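Local coordinates for proline iminopeptidase-related protein (Thermus thermophilus, PDB 2YYS) that is of unknown function but probably acts as a peptidase or a related hydrolase with an alpha/beta hydrolase fold, at residues Glu44-Tyr49 with Glu263-Ala268; Asp84-Ala89 with Phe116-Gly121; Val108-Leu113 with Arg219-Leu224. All blocks are in the same frame, centred on the assembly; numbering follows the deposited sequence.

Contact 1 (Glu44-Tyr49 with Glu263-Ala268); sequences EGLQDY and EAFEEA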
ATOM      1  N   GLU A  44       0.133   5.129 -12.149  1.00 20.26           N
ATOM      2  CA  GLU A  44       0.979   5.138 -13.336  1.00 20.21           C
ATOM      3  C   GLU A  44       1.650   3.777 -13.544  1.00 19.97           C
ATOM      4  O   GLU A  44       1.855   3.356 -14.670  1.00 20.36           O
ATOM      5  CB  GLU A  44       2.031   6.257 -13.262  1.00 20.48           C
ATOM      6  CG  GLU A  44       1.467   7.676 -13.188  1.00 21.33           C
ATOM      7  CD  GLU A  44       0.691   8.111 -14.434  1.00 24.79           C
ATOM      8  OE1 GLU A  44       1.036   7.684 -15.554  1.00 25.04           O
ATOM      9  OE2 GLU A  44      -0.279   8.891 -14.290  1.00 26.47           O
ATOM     10  N   GLY A  45       1.981   3.089 -12.458  1.00 20.07           N
ATOM     11  CA  GLY A  45       2.596   1.779 -12.534  1.00 19.99           C
ATOM     12  C   GLY A  45       1.667   0.607 -12.814  1.00 19.90           C
ATOM     13  O   GLY A  45       2.084  -0.385 -13.415  1.00 20.30           O
ATOM     14  N   LEU A  46       0.415   0.697 -12.390  1.00 19.60           N
ATOM     15  CA  LEU A  46      -0.497  -0.443 -12.469  1.00 19.53           C
ATOM     16  C   LEU A  46      -1.483  -0.376 -13.627  1.00 19.84           C
ATOM     17  O   LEU A  46      -1.880  -1.426 -14.139  1.00 19.17           O
ATOM     18  CB  LEU A  46      -1.266  -0.612 -11.151  1.00 19.21           C
ATOM     19  CG  LEU A  46      -0.411  -0.789  -9.892  1.00 20.61           C
ATOM     20  CD1 LEU A  46      -1.286  -0.973  -8.672  1.00 20.88           C
ATOM     21  CD2 LEU A  46       0.561  -1.960 -10.016  1.00 21.48           C
ATOM     22  N   GLN A  47      -1.884   0.834 -14.025  1.00 20.51           N
ATOM     23  CA  GLN A  47      -3.062   1.024 -14.882  1.00 21.51           C
ATOM     24  C   GLN A  47      -2.986   0.273 -16.221  1.00 21.71           C
ATOM     25  O   GLN A  47      -4.005  -0.169 -16.719  1.00 21.03           O
ATOM     26  CB  GLN A  47      -3.367   2.523 -15.117  1.00 21.66           C
ATOM     27  CG  GLN A  47      -2.328   3.253 -16.004  1.00 24.64           C
ATOM     28  CD  GLN A  47      -2.521   4.787 -16.115  1.00 26.90           C
ATOM     29  OE1 GLN A  47      -3.598   5.320 -15.849  1.00 26.46           O
ATOM     30  NE2 GLN A  47      -1.462   5.480 -16.522  1.00 26.76           N
ATOM     31  N   ASP A  48      -1.791   0.124 -16.787  1.00 22.39           N
ATOM     32  CA  ASP A  48      -1.616  -0.582 -18.068  1.00 23.72           C
ATOM     33  C   ASP A  48      -2.065  -2.047 -18.023  1.00 23.91           C
ATOM     34  O   ASP A  48      -2.384  -2.632 -19.057  1.00 23.23           O
ATOM     35  CB  ASP A  48      -0.148  -0.560 -18.515  1.00 24.45           C
ATOM     36  CG  ASP A  48       0.331   0.815 -18.938  1.00 27.21           C
ATOM     37  OD1 ASP A  48      -0.491   1.696 -19.297  1.00 30.28           O
ATOM     38  OD2 ASP A  48       1.542   1.091 -18.939  1.00 32.85           O
ATOM     39  N   TYR A  49      -2.069  -2.637 -16.829  1.00 23.95           N
ATOM     40  CA  TYR A  49      -2.459  -4.036 -16.654  1.00 24.19           C
ATOM     41  C   TYR A  49      -3.916  -4.214 -16.242  1.00 24.16           C
ATOM     42  O   TYR A  49      -4.373  -5.337 -16.094  1.00 24.26           O
ATOM     43  CB  TYR A  49      -1.526  -4.683 -15.628  1.00 24.26           C
ATOM     44  CG  TYR A  49      -0.072  -4.407 -15.943  1.00 25.28           C
ATOM     45  CD1 TYR A  49       0.501  -4.881 -17.126  1.00 28.09           C
ATOM     46  CD2 TYR A  49       0.717  -3.641 -15.095  1.00 26.66           C
ATOM     47  CE1 TYR A  49       1.830  -4.621 -17.438  1.00 28.96           C
ATOM     48  CE2 TYR A  49       2.060  -3.370 -15.399  1.00 28.47           C
ATOM     49  CZ  TYR A  49       2.608  -3.869 -16.569  1.00 29.76           C
ATOM     50  OH  TYR A  49       3.929  -3.609 -16.874  1.00 31.47           O
ATOM     51  N   GLU A 263       9.305  -5.869 -16.743  1.00 25.62           N
ATOM     52  CA  GLU A 263       8.996  -7.143 -17.383  1.00 26.51           C
ATOM     53  C   GLU A 263       8.627  -8.253 -16.387  1.00 25.18           C
ATOM     54  O   GLU A 263       7.611  -8.926 -16.536  1.00 24.41           O
ATOM     55  CB  GLU A 263      10.170  -7.573 -18.294  1.00 27.57           C
ATOM     56  CG  GLU A 263      11.497  -7.951 -17.589  1.00 32.58           C
ATOM     57  CD  GLU A 263      12.167  -6.824 -16.762  1.00 35.96           C
ATOM     58  OE1 GLU A 263      12.507  -5.749 -17.338  1.00 37.84           O
ATOM     59  OE2 GLU A 263      12.377  -7.027 -15.533  1.00 36.00           O
ATOM     60  N   ALA A 264       9.450  -8.429 -15.362  1.00 24.31           N
ATOM     61  CA  ALA A 264       9.178  -9.427 -14.345  1.00 23.87           C
ATOM     62  C   ALA A 264       7.877  -9.070 -13.615  1.00 23.39           C
ATOM     63  O   ALA A 264       7.115  -9.958 -13.267  1.00 22.95           O
ATOM     64  CB  ALA A 264      10.333  -9.530 -13.367  1.00 23.75           C
ATOM     65  N   PHE A 265       7.617  -7.772 -13.427  1.00 22.99           N
ATOM     66  CA  PHE A 265       6.429  -7.332 -12.706  1.00 22.87           C
ATOM     67  C   PHE A 265       5.180  -7.639 -13.509  1.00 23.18           C
ATOM     68  O   PHE A 265       4.196  -8.133 -12.972  1.00 22.76           O
ATOM     69  CB  PHE A 265       6.459  -5.845 -12.373  1.00 22.39           C
ATOM     70  CG  PHE A 265       5.228  -5.381 -11.640  1.00 22.31           C
ATOM     71  CD1 PHE A 265       5.126  -5.541 -10.271  1.00 20.58           C
ATOM     72  CD2 PHE A 265       4.153  -4.843 -12.332  1.00 22.10           C
ATOM     73  CE1 PHE A 265       3.995  -5.143  -9.602  1.00 21.10           C
ATOM     74  CE2 PHE A 265       3.013  -4.433 -11.662  1.00 22.56           C
ATOM     75  CZ  PHE A 265       2.934  -4.586 -10.293  1.00 21.62           C
ATOM     76  N   GLU A 266       5.233  -7.352 -14.803  1.00 23.66           N
ATOM     77  CA  GLU A 266       4.103  -7.583 -15.688  1.00 24.01           C
ATOM     78  C   GLU A 266       3.685  -9.043 -15.614  1.00 23.92           C
ATOM     79  O   GLU A 266       2.509  -9.354 -15.498  1.00 23.08           O
ATOM     80  CB  GLU A 266       4.469  -7.228 -17.126  1.00 24.32           C
ATOM     81  CG  GLU A 266       3.486  -7.782 -18.153  1.00 26.86           C
ATOM     82  CD  GLU A 266       3.682  -7.209 -19.543  1.00 29.92           C
ATOM     83  OE1 GLU A 266       4.819  -6.883 -19.909  1.00 32.64           O
ATOM     84  OE2 GLU A 266       2.690  -7.102 -20.278  1.00 34.48           O
ATOM     85  N   GLU A 267       4.665  -9.936 -15.701  1.00 23.96           N
ATOM     86  CA  GLU A 267       4.404 -11.369 -15.631  1.00 24.28           C
ATOM     87  C   GLU A 267       3.775 -11.760 -14.277  1.00 23.15           C
ATOM     88  O   GLU A 267       2.762 -12.454 -14.241  1.00 22.48           O
ATOM     89  CB  GLU A 267       5.705 -12.147 -15.887  1.00 25.14           C
ATOM     90  CG  GLU A 267       5.672 -13.633 -15.549  1.00 28.32           C
ATOM     91  CD  GLU A 267       7.011 -14.323 -15.827  1.00 32.97           C
ATOM     92  OE1 GLU A 267       8.058 -13.913 -15.251  1.00 34.86           O
ATOM     93  OE2 GLU A 267       7.015 -15.280 -16.629  1.00 35.71           O
ATOM     94  N   ALA A 268       4.368 -11.306 -13.177  1.00 22.01           N
ATOM     95  CA  ALA A 268       3.875 -11.673 -11.849  1.00 21.71           C
ATOM     96  C   ALA A 268       2.517 -11.042 -11.563  1.00 21.36           C
ATOM     97  O   ALA A 268       1.653 -11.674 -10.975  1.00 20.89           O
ATOM     98  CB  ALA A 268       4.874 -11.285 -10.777  1.00 21.86           C
TER

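Contact 2 (Asp84-Ala89 with Phe116-Gly121); sequences DTLLLA and FPQAEG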
ATOM      1  N   ASP A  84     -13.540   3.904   5.713  1.00 19.12           N
ATOM      2  CA  ASP A  84     -13.576   4.793   4.563  1.00 19.34           C
ATOM      3  C   ASP A  84     -13.649   4.011   3.265  1.00 18.79           C
ATOM      4  O   ASP A  84     -14.330   4.408   2.344  1.00 18.34           O
ATOM      5  CB  ASP A  84     -12.306   5.642   4.501  1.00 19.83           C
ATOM      6  CG  ASP A  84     -12.343   6.835   5.421  1.00 21.22           C
ATOM      7  OD1 ASP A  84     -13.389   7.096   6.066  1.00 21.79           O
ATOM      8  OD2 ASP A  84     -11.349   7.577   5.533  1.00 22.45           O
ATOM      9  N   THR A  85     -12.922   2.905   3.191  1.00 18.46           N
ATOM     10  CA  THR A  85     -12.879   2.138   1.959  1.00 18.46           C
ATOM     11  C   THR A  85     -14.285   1.619   1.643  1.00 18.66           C
ATOM     12  O   THR A  85     -14.750   1.719   0.513  1.00 18.63           O
ATOM     13  CB  THR A  85     -11.864   0.992   2.070  1.00 18.05           C
ATOM     14  OG1 THR A  85     -10.576   1.522   2.416  1.00 16.69           O
ATOM     15  CG2 THR A  85     -11.656   0.322   0.723  1.00 18.60           C
ATOM     16  N   LEU A  86     -14.957   1.080   2.651  1.00 18.98           N
ATOM     17  CA  LEU A  86     -16.317   0.568   2.479  1.00 19.74           C
ATOM     18  C   LEU A  86     -17.307   1.685   2.206  1.00 19.71           C
ATOM     19  O   LEU A  86     -18.170   1.530   1.357  1.00 19.40           O
ATOM     20  CB  LEU A  86     -16.776  -0.223   3.702  1.00 19.56           C
ATOM     21  CG  LEU A  86     -16.492  -1.717   3.639  1.00 22.46           C
ATOM     22  CD1 LEU A  86     -17.295  -2.386   2.528  1.00 24.07           C
ATOM     23  CD2 LEU A  86     -14.971  -1.993   3.475  1.00 24.06           C
ATOM     24  N   LEU A  87     -17.181   2.806   2.912  1.00 20.11           N
ATOM     25  CA  LEU A  87     -18.070   3.946   2.677  1.00 20.71           C
ATOM     26  C   LEU A  87     -17.891   4.483   1.256  1.00 20.66           C
ATOM     27  O   LEU A  87     -18.856   4.849   0.589  1.00 20.58           O
ATOM     28  CB  LEU A  87     -17.843   5.037   3.728  1.00 20.82           C
ATOM     29  CG  LEU A  87     -18.293   4.653   5.146  1.00 22.20           C
ATOM     30  CD1 LEU A  87     -17.815   5.657   6.173  1.00 23.52           C
ATOM     31  CD2 LEU A  87     -19.832   4.521   5.245  1.00 23.92           C
ATOM     32  N   LEU A  88     -16.656   4.478   0.766  1.00 20.70           N
ATOM     33  CA  LEU A  88     -16.394   4.926  -0.592  1.00 20.36           C
ATOM     34  C   LEU A  88     -17.079   3.977  -1.579  1.00 20.83           C
ATOM     35  O   LEU A  88     -17.724   4.416  -2.528  1.00 20.00           O
ATOM     36  CB  LEU A  88     -14.885   5.007  -0.865  1.00 20.25           C
ATOM     37  CG  LEU A  88     -14.475   5.391  -2.295  1.00 18.92           C
ATOM     38  CD1 LEU A  88     -15.105   6.714  -2.710  1.00 18.36           C
ATOM     39  CD2 LEU A  88     -12.954   5.454  -2.443  1.00 18.16           C
ATOM     40  N   ALA A  89     -16.926   2.672  -1.355  1.00 21.55           N
ATOM     41  CA  ALA A  89     -17.545   1.668  -2.227  1.00 22.17           C
ATOM     42  C   ALA A  89     -19.063   1.860  -2.300  1.00 22.45           C
ATOM     43  O   ALA A  89     -19.660   1.778  -3.374  1.00 22.05           O
ATOM     44  CB  ALA A  89     -17.212   0.258  -1.749  1.00 22.19           C
ATOM     45  N   PHE A 116     -14.929  -7.474   6.215  1.00 21.44           N
ATOM     46  CA  PHE A 116     -15.926  -7.216   5.170  1.00 21.77           C
ATOM     47  C   PHE A 116     -15.932  -8.301   4.083  1.00 22.11           C
ATOM     48  O   PHE A 116     -15.018  -8.380   3.271  1.00 20.83           O
ATOM     49  CB  PHE A 116     -15.743  -5.806   4.597  1.00 22.16           C
ATOM     50  CG  PHE A 116     -16.065  -4.722   5.589  1.00 23.63           C
ATOM     51  CD1 PHE A 116     -17.379  -4.530   6.018  1.00 26.40           C
ATOM     52  CD2 PHE A 116     -15.061  -3.930   6.141  1.00 26.15           C
ATOM     53  CE1 PHE A 116     -17.693  -3.541   6.969  1.00 26.61           C
ATOM     54  CE2 PHE A 116     -15.363  -2.936   7.090  1.00 25.77           C
ATOM     55  CZ  PHE A 116     -16.679  -2.749   7.504  1.00 26.90           C
ATOM     56  N   PRO A 117     -16.968  -9.144   4.087  1.00 22.84           N
ATOM     57  CA  PRO A 117     -17.078 -10.219   3.093  1.00 23.56           C
ATOM     58  C   PRO A 117     -17.322  -9.695   1.666  1.00 23.13           C
ATOM     59  O   PRO A 117     -17.137 -10.433   0.701  1.00 23.05           O
ATOM     60  CB  PRO A 117     -18.243 -11.080   3.626  1.00 23.92           C
ATOM     61  CG  PRO A 117     -19.054 -10.172   4.450  1.00 24.49           C
ATOM     62  CD  PRO A 117     -18.097  -9.154   5.034  1.00 23.20           C
ATOM     63  N   GLN A 118     -17.684  -8.419   1.552  1.00 22.88           N
ATOM     64  CA  GLN A 118     -17.771  -7.720   0.265  1.00 22.81           C
ATOM     65  C   GLN A 118     -16.427  -7.676  -0.469  1.00 21.68           C
ATOM     66  O   GLN A 118     -16.398  -7.610  -1.690  1.00 20.85           O
ATOM     67  CB  GLN A 118     -18.243  -6.271   0.457  1.00 23.41           C
ATOM     68  CG  GLN A 118     -19.646  -6.121   1.004  1.00 25.09           C
ATOM     69  CD  GLN A 118     -19.665  -5.913   2.509  1.00 27.19           C
ATOM     70  OE1 GLN A 118     -18.890  -6.534   3.237  1.00 26.49           O
ATOM     71  NE2 GLN A 118     -20.547  -5.045   2.975  1.00 27.77           N
ATOM     72  N   ALA A 119     -15.329  -7.658   0.283  1.00 20.71           N
ATOM     73  CA  ALA A 119     -13.994  -7.730  -0.305  1.00 20.21           C
ATOM     74  C   ALA A 119     -13.690  -9.160  -0.757  1.00 19.73           C
ATOM     75  O   ALA A 119     -13.684 -10.070   0.046  1.00 19.64           O
ATOM     76  CB  ALA A 119     -12.973  -7.263   0.686  1.00 20.22           C
ATOM     77  N   GLU A 120     -13.422  -9.345  -2.041  1.00 19.56           N
ATOM     78  CA  GLU A 120     -13.382 -10.670  -2.658  1.00 19.80           C
ATOM     79  C   GLU A 120     -11.972 -11.249  -2.786  1.00 19.57           C
ATOM     80  O   GLU A 120     -11.809 -12.442  -3.039  1.00 19.41           O
ATOM     81  CB  GLU A 120     -14.021 -10.597  -4.038  1.00 19.88           C
ATOM     82  CG  GLU A 120     -15.484 -10.181  -4.005  1.00 21.60           C
ATOM     83  CD  GLU A 120     -16.127 -10.224  -5.384  1.00 23.69           C
ATOM     84  OE1 GLU A 120     -15.666  -9.478  -6.271  1.00 23.08           O
ATOM     85  OE2 GLU A 120     -17.084 -11.008  -5.585  1.00 26.35           O
ATOM     86  N   GLY A 121     -10.965 -10.405  -2.597  1.00 19.45           N
ATOM     87  CA  GLY A 121      -9.578 -10.826  -2.696  1.00 19.61           C
ATOM     88  C   GLY A 121      -8.618  -9.646  -2.677  1.00 19.67           C
ATOM     89  O   GLY A 121      -9.040  -8.493  -2.608  1.00 19.66           O
TER

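Contact 3 (Val108-Leu113 with Arg219-Leu224); sequences VALEVL and RPLYVL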
ATOM      1  N   VAL A 108      -4.335  -2.043   5.792  1.00 15.46           N
ATOM      2  CA  VAL A 108      -5.687  -1.590   5.552  1.00 15.22           C
ATOM      3  C   VAL A 108      -6.438  -2.658   4.757  1.00 15.29           C
ATOM      4  O   VAL A 108      -7.558  -2.991   5.095  1.00 15.40           O
ATOM      5  CB  VAL A 108      -5.740  -0.227   4.814  1.00 15.09           C
ATOM      6  CG1 VAL A 108      -7.177   0.209   4.599  1.00 14.79           C
ATOM      7  CG2 VAL A 108      -4.969   0.848   5.602  1.00 15.08           C
ATOM      8  N   ALA A 109      -5.815  -3.201   3.717  1.00 15.49           N
ATOM      9  CA  ALA A 109      -6.444  -4.232   2.886  1.00 15.65           C
ATOM     10  C   ALA A 109      -6.798  -5.501   3.675  1.00 15.89           C
ATOM     11  O   ALA A 109      -7.874  -6.052   3.516  1.00 15.39           O
ATOM     12  CB  ALA A 109      -5.539  -4.594   1.732  1.00 15.55           C
ATOM     13  N   LEU A 110      -5.881  -5.950   4.519  1.00 16.21           N
ATOM     14  CA  LEU A 110      -6.108  -7.132   5.343  1.00 17.01           C
ATOM     15  C   LEU A 110      -7.223  -6.907   6.360  1.00 17.13           C
ATOM     16  O   LEU A 110      -8.029  -7.794   6.588  1.00 17.61           O
ATOM     17  CB  LEU A 110      -4.819  -7.558   6.043  1.00 17.18           C
ATOM     18  CG  LEU A 110      -3.791  -8.073   5.036  1.00 18.01           C
ATOM     19  CD1 LEU A 110      -2.387  -7.979   5.587  1.00 19.71           C
ATOM     20  CD2 LEU A 110      -4.119  -9.497   4.627  1.00 19.27           C
ATOM     21  N   GLU A 111      -7.288  -5.715   6.942  1.00 17.05           N
ATOM     22  CA  GLU A 111      -8.391  -5.372   7.832  1.00 16.55           C
ATOM     23  C   GLU A 111      -9.724  -5.247   7.092  1.00 16.81           C
ATOM     24  O   GLU A 111     -10.758  -5.636   7.630  1.00 15.85           O
ATOM     25  CB  GLU A 111      -8.093  -4.096   8.611  1.00 16.41           C
ATOM     26  CG  GLU A 111      -7.202  -4.348   9.807  1.00 16.74           C
ATOM     27  CD  GLU A 111      -7.903  -5.197  10.850  1.00 18.27           C
ATOM     28  OE1 GLU A 111      -8.842  -4.676  11.501  1.00 16.98           O
ATOM     29  OE2 GLU A 111      -7.543  -6.392  10.979  1.00 17.38           O
ATOM     30  N   VAL A 112      -9.704  -4.722   5.867  1.00 16.90           N
ATOM     31  CA  VAL A 112     -10.914  -4.694   5.040  1.00 17.56           C
ATOM     32  C   VAL A 112     -11.389  -6.128   4.767  1.00 17.66           C
ATOM     33  O   VAL A 112     -12.558  -6.435   4.935  1.00 17.53           O
ATOM     34  CB  VAL A 112     -10.698  -3.937   3.716  1.00 17.59           C
ATOM     35  CG1 VAL A 112     -11.823  -4.222   2.730  1.00 18.75           C
ATOM     36  CG2 VAL A 112     -10.594  -2.443   3.956  1.00 17.58           C
ATOM     37  N   LEU A 113     -10.484  -7.003   4.347  1.00 18.03           N
ATOM     38  CA  LEU A 113     -10.838  -8.411   4.128  1.00 18.82           C
ATOM     39  C   LEU A 113     -11.399  -9.077   5.383  1.00 18.87           C
ATOM     40  O   LEU A 113     -12.395  -9.785   5.324  1.00 18.97           O
ATOM     41  CB  LEU A 113      -9.632  -9.205   3.642  1.00 18.88           C
ATOM     42  CG  LEU A 113      -9.216  -9.003   2.190  1.00 19.77           C
ATOM     43  CD1 LEU A 113      -7.796  -9.517   2.004  1.00 20.66           C
ATOM     44  CD2 LEU A 113     -10.160  -9.700   1.252  1.00 19.60           C
ATOM     45  N   ARG A 219     -10.180 -16.633   0.656  1.00 21.45           N
ATOM     46  CA  ARG A 219     -10.226 -15.835  -0.565  1.00 20.96           C
ATOM     47  C   ARG A 219      -8.842 -15.728  -1.201  1.00 20.30           C
ATOM     48  O   ARG A 219      -7.832 -15.811  -0.519  1.00 20.23           O
ATOM     49  CB  ARG A 219     -10.773 -14.430  -0.282  1.00 20.87           C
ATOM     50  CG  ARG A 219     -12.287 -14.370  -0.049  1.00 21.01           C
ATOM     51  CD  ARG A 219     -12.738 -13.098   0.650  1.00 21.16           C
ATOM     52  NE  ARG A 219     -12.197 -13.048   2.002  1.00 19.70           N
ATOM     53  CZ  ARG A 219     -12.530 -12.180   2.940  1.00 20.52           C
ATOM     54  NH1 ARG A 219     -11.961 -12.283   4.132  1.00 19.02           N
ATOM     55  NH2 ARG A 219     -13.413 -11.208   2.712  1.00 20.67           N
ATOM     56  N   PRO A 220      -8.809 -15.547  -2.513  1.00 20.51           N
ATOM     57  CA  PRO A 220      -7.550 -15.381  -3.248  1.00 20.70           C
ATOM     58  C   PRO A 220      -6.743 -14.156  -2.809  1.00 21.09           C
ATOM     59  O   PRO A 220      -7.247 -13.040  -2.804  1.00 20.31           O
ATOM     60  CB  PRO A 220      -7.996 -15.234  -4.706  1.00 20.80           C
ATOM     61  CG  PRO A 220      -9.459 -15.148  -4.705  1.00 20.93           C
ATOM     62  CD  PRO A 220      -9.985 -15.534  -3.396  1.00 20.45           C
ATOM     63  N   LEU A 221      -5.486 -14.404  -2.467  1.00 21.43           N
ATOM     64  CA  LEU A 221      -4.570 -13.411  -1.936  1.00 22.47           C
ATOM     65  C   LEU A 221      -3.193 -13.706  -2.540  1.00 22.45           C
ATOM     66  O   LEU A 221      -2.772 -14.864  -2.586  1.00 22.76           O
ATOM     67  CB  LEU A 221      -4.546 -13.542  -0.411  1.00 22.72           C
ATOM     68  CG  LEU A 221      -4.286 -12.359   0.519  1.00 26.11           C
ATOM     69  CD1 LEU A 221      -5.142 -11.191   0.200  1.00 28.52           C
ATOM     70  CD2 LEU A 221      -4.561 -12.781   1.954  1.00 27.86           C
ATOM     71  N   TYR A 222      -2.499 -12.673  -3.000  1.00 22.16           N
ATOM     72  CA  TYR A 222      -1.180 -12.821  -3.609  1.00 22.62           C
ATOM     73  C   TYR A 222      -0.246 -11.772  -3.027  1.00 21.30           C
ATOM     74  O   TYR A 222      -0.656 -10.641  -2.777  1.00 21.22           O
ATOM     75  CB  TYR A 222      -1.266 -12.602  -5.126  1.00 23.57           C
ATOM     76  CG  TYR A 222      -0.912 -13.793  -5.985  1.00 28.81           C
ATOM     77  CD1 TYR A 222      -1.769 -14.887  -6.056  1.00 34.39           C
ATOM     78  CD2 TYR A 222       0.273 -13.820  -6.745  1.00 34.05           C
ATOM     79  CE1 TYR A 222      -1.468 -15.991  -6.855  1.00 37.65           C
ATOM     80  CE2 TYR A 222       0.595 -14.928  -7.554  1.00 36.38           C
ATOM     81  CZ  TYR A 222      -0.286 -16.016  -7.602  1.00 38.80           C
ATOM     82  OH  TYR A 222      -0.016 -17.129  -8.389  1.00 41.92           O
ATOM     83  N   VAL A 223       1.009 -12.148  -2.843  1.00 19.54           N
ATOM     84  CA  VAL A 223       2.036 -11.239  -2.391  1.00 18.43           C
ATOM     85  C   VAL A 223       3.085 -11.118  -3.494  1.00 18.30           C
ATOM     86  O   VAL A 223       3.611 -12.119  -3.971  1.00 16.64           O
ATOM     87  CB  VAL A 223       2.703 -11.723  -1.090  1.00 18.13           C
ATOM     88  CG1 VAL A 223       3.833 -10.795  -0.698  1.00 17.86           C
ATOM     89  CG2 VAL A 223       1.672 -11.827   0.044  1.00 17.96           C
ATOM     90  N   LEU A 224       3.351  -9.881  -3.894  1.00 18.28           N
ATOM     91  CA  LEU A 224       4.401  -9.540  -4.851  1.00 19.31           C
ATOM     92  C   LEU A 224       5.330  -8.566  -4.174  1.00 18.45           C
ATOM     93  O   LEU A 224       4.879  -7.566  -3.620  1.00 18.07           O
ATOM     94  CB  LEU A 224       3.825  -8.838  -6.082  1.00 19.92           C
ATOM     95  CG  LEU A 224       3.343  -9.645  -7.276  1.00 23.65           C
ATOM     96  CD1 LEU A 224       2.238 -10.576  -6.892  1.00 26.41           C
ATOM     97  CD2 LEU A 224       2.871  -8.692  -8.375  1.00 25.56           C
TER

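Contact 1 (Glu44-Tyr49 with Glu263-Ala268)
The ring of F265 receives Y49 at its edge: CE2 of Y49 lies in the phenylalanine plane, 4.0 Å from CD2 of F265. L46 meets the same ring obliquely from its far end, its CD2 methyl 3.6 Å from CZ of F265. The Y49 ring is in turn met obliquely along its CE1 side by the aliphatic part of E266, where CG of E266 stands 3.6 Å from CE1 of Y49. Ring and carboxylate planes are 50° apart, and the two side chains cross at about a right angle.

F265 reaches this place because its CG is anti to the backbone N (chi1 179°), which carries the ring out so that its CD2-CE2-CZ side meets both L46 and Y49. The arrangement joins segment 44-49, on helix 40-46, to helix 262-274, two elements that lie on one side of the central sheet of the alpha/beta hydrolase fold. F265 also packs on L224 and L250 of the sheet, while F269, one helical turn on, extends the apolar patch under L46 and Y49.

No hydrogen bond crosses between the two segments. Even the phenol OH of Y49 meets a carbon here, CB of E266 at 3.7 Å, and the glutamate carboxylate has a long, weak ion pair with K270. The chemistry is therefore one of shape: dispersion holds the buried part, and the glutamate lends its methylenes rather than its charge.

Contact 2 (Asp84-Ala89 with Phe116-Gly121)
L86 lies over one face of the F116 ring, and this CH-pi contact joins helix 78-91 to the turn between helix 105-115 and strand 119-125, on one side of the sheet of the alpha/beta hydrolase fold. L86 belongs to helix 78-91, whereas F116 begins the type I turn that leads from helix 105-115 into strand 119-125, within the beta-alpha-beta crossover that starts at strand 97-102.

The leucine presents its branch point to the ring. CG of L86 stands 3.5 Å from the centroid of the F116 ring and only 10° off the normal, with the single hydrogen of this carbon directed roughly at the ring centre. Its two methyl groups splay toward the root of the phenylalanine: CD2 of L86 is 3.3 Å from CD2 of F116, a tight fit, and CD1 of L86 is 4.0 Å from CG of F116. The leucine chi1 of -91° departs from the staggered value, a modest torsional cost that accompanies this close seating. On the aromatic side, with CG of F116 anti to its carbonyl carbon the ring is carried to L86, and the turn about CB-CG sets its face to the leucine.

Replacing F116 by an alanine would probably leave CG and CD2 of L86 without the flat surface they rest on, opening a gap between helix 78-91 and the turn.

L86 also packs on V112 of helix 105-115, so the leucine is wedged between that helix and the turn that ends it. Q118 comes in beside the leucine, its NE2 no nearer than 4.2 Å to CD1 of L86. The turn itself is closed by A119 N, which donates to O of F116 at 3.1 Å.

Contact 3 (Val108-Leu113 with Arg219-Leu224)
R219 reaches from the start of strand 221-226 to the backbone of L113 near the end of helix 105-115, and the two side chains run antiparallel alongside each other. At the base, CB of R219 packs against the carbonyl O of E120. The chain then bends at chi3 (-65°), bringing the flat end under the leucine. NE of R219 passes 4.0 Å from CD2 of L113 and makes a salt bridge with E217. At CZ the same methyl sits over the centre of one guanidinium face, with CD2 of L113 3.8 Å from CZ of R219.

The two terminal nitrogens share one acceptor. NH1 of R219 donates to O of L113 at 2.8 Å with an N-H...O angle of 145°, coming from well above the carbonyl plane. NH2 of R219 adds a weak bond to the same oxygen at 3.1 Å, and also has partners in the turn from F116 to A119.

The other methyl of L113 turns to the strand, where its CD1 is 3.6 Å from CD1 of L221; L110 adds a looser touch, CD2 to CD2 of L221 at 4.3 Å. Helix 105-115 is thus seated on the sheet of the alpha/beta hydrolase fold by leucines, with the arginine at its end.

Four residues beyond L113 comes P117, whose nitrogen has no hydrogen to offer, so R219 supplies donors that the helix ladder cannot. Its positive charge, placed at the carboxyl end of the helix, is likely to be favourable to the helix dipole, although its salt bridge with E217 would partly offset this.

How the contacts relate
The three contacts dress both faces of one sheet. Contact 2 and contact 3 have centres 12 Å apart and meet through R219, whose NH2 lies 2.9 Å from O of A119, a hydrogen bond linking the start of one strand to its neighbour, since strands 119-125 and 221-226 are adjacent. Contact 1 is about 18 Å from contact 3 between centres, yet touches it: CE1 of F265 is 3.9 Å from CD2 of L224. Contacts 1 and 2 do not meet, their nearest atoms being about 12 Å apart. None of the three contacts is known to include a catalytic residue or a substrate, so all three are best read as structural contacts of the hydrolase scaffold.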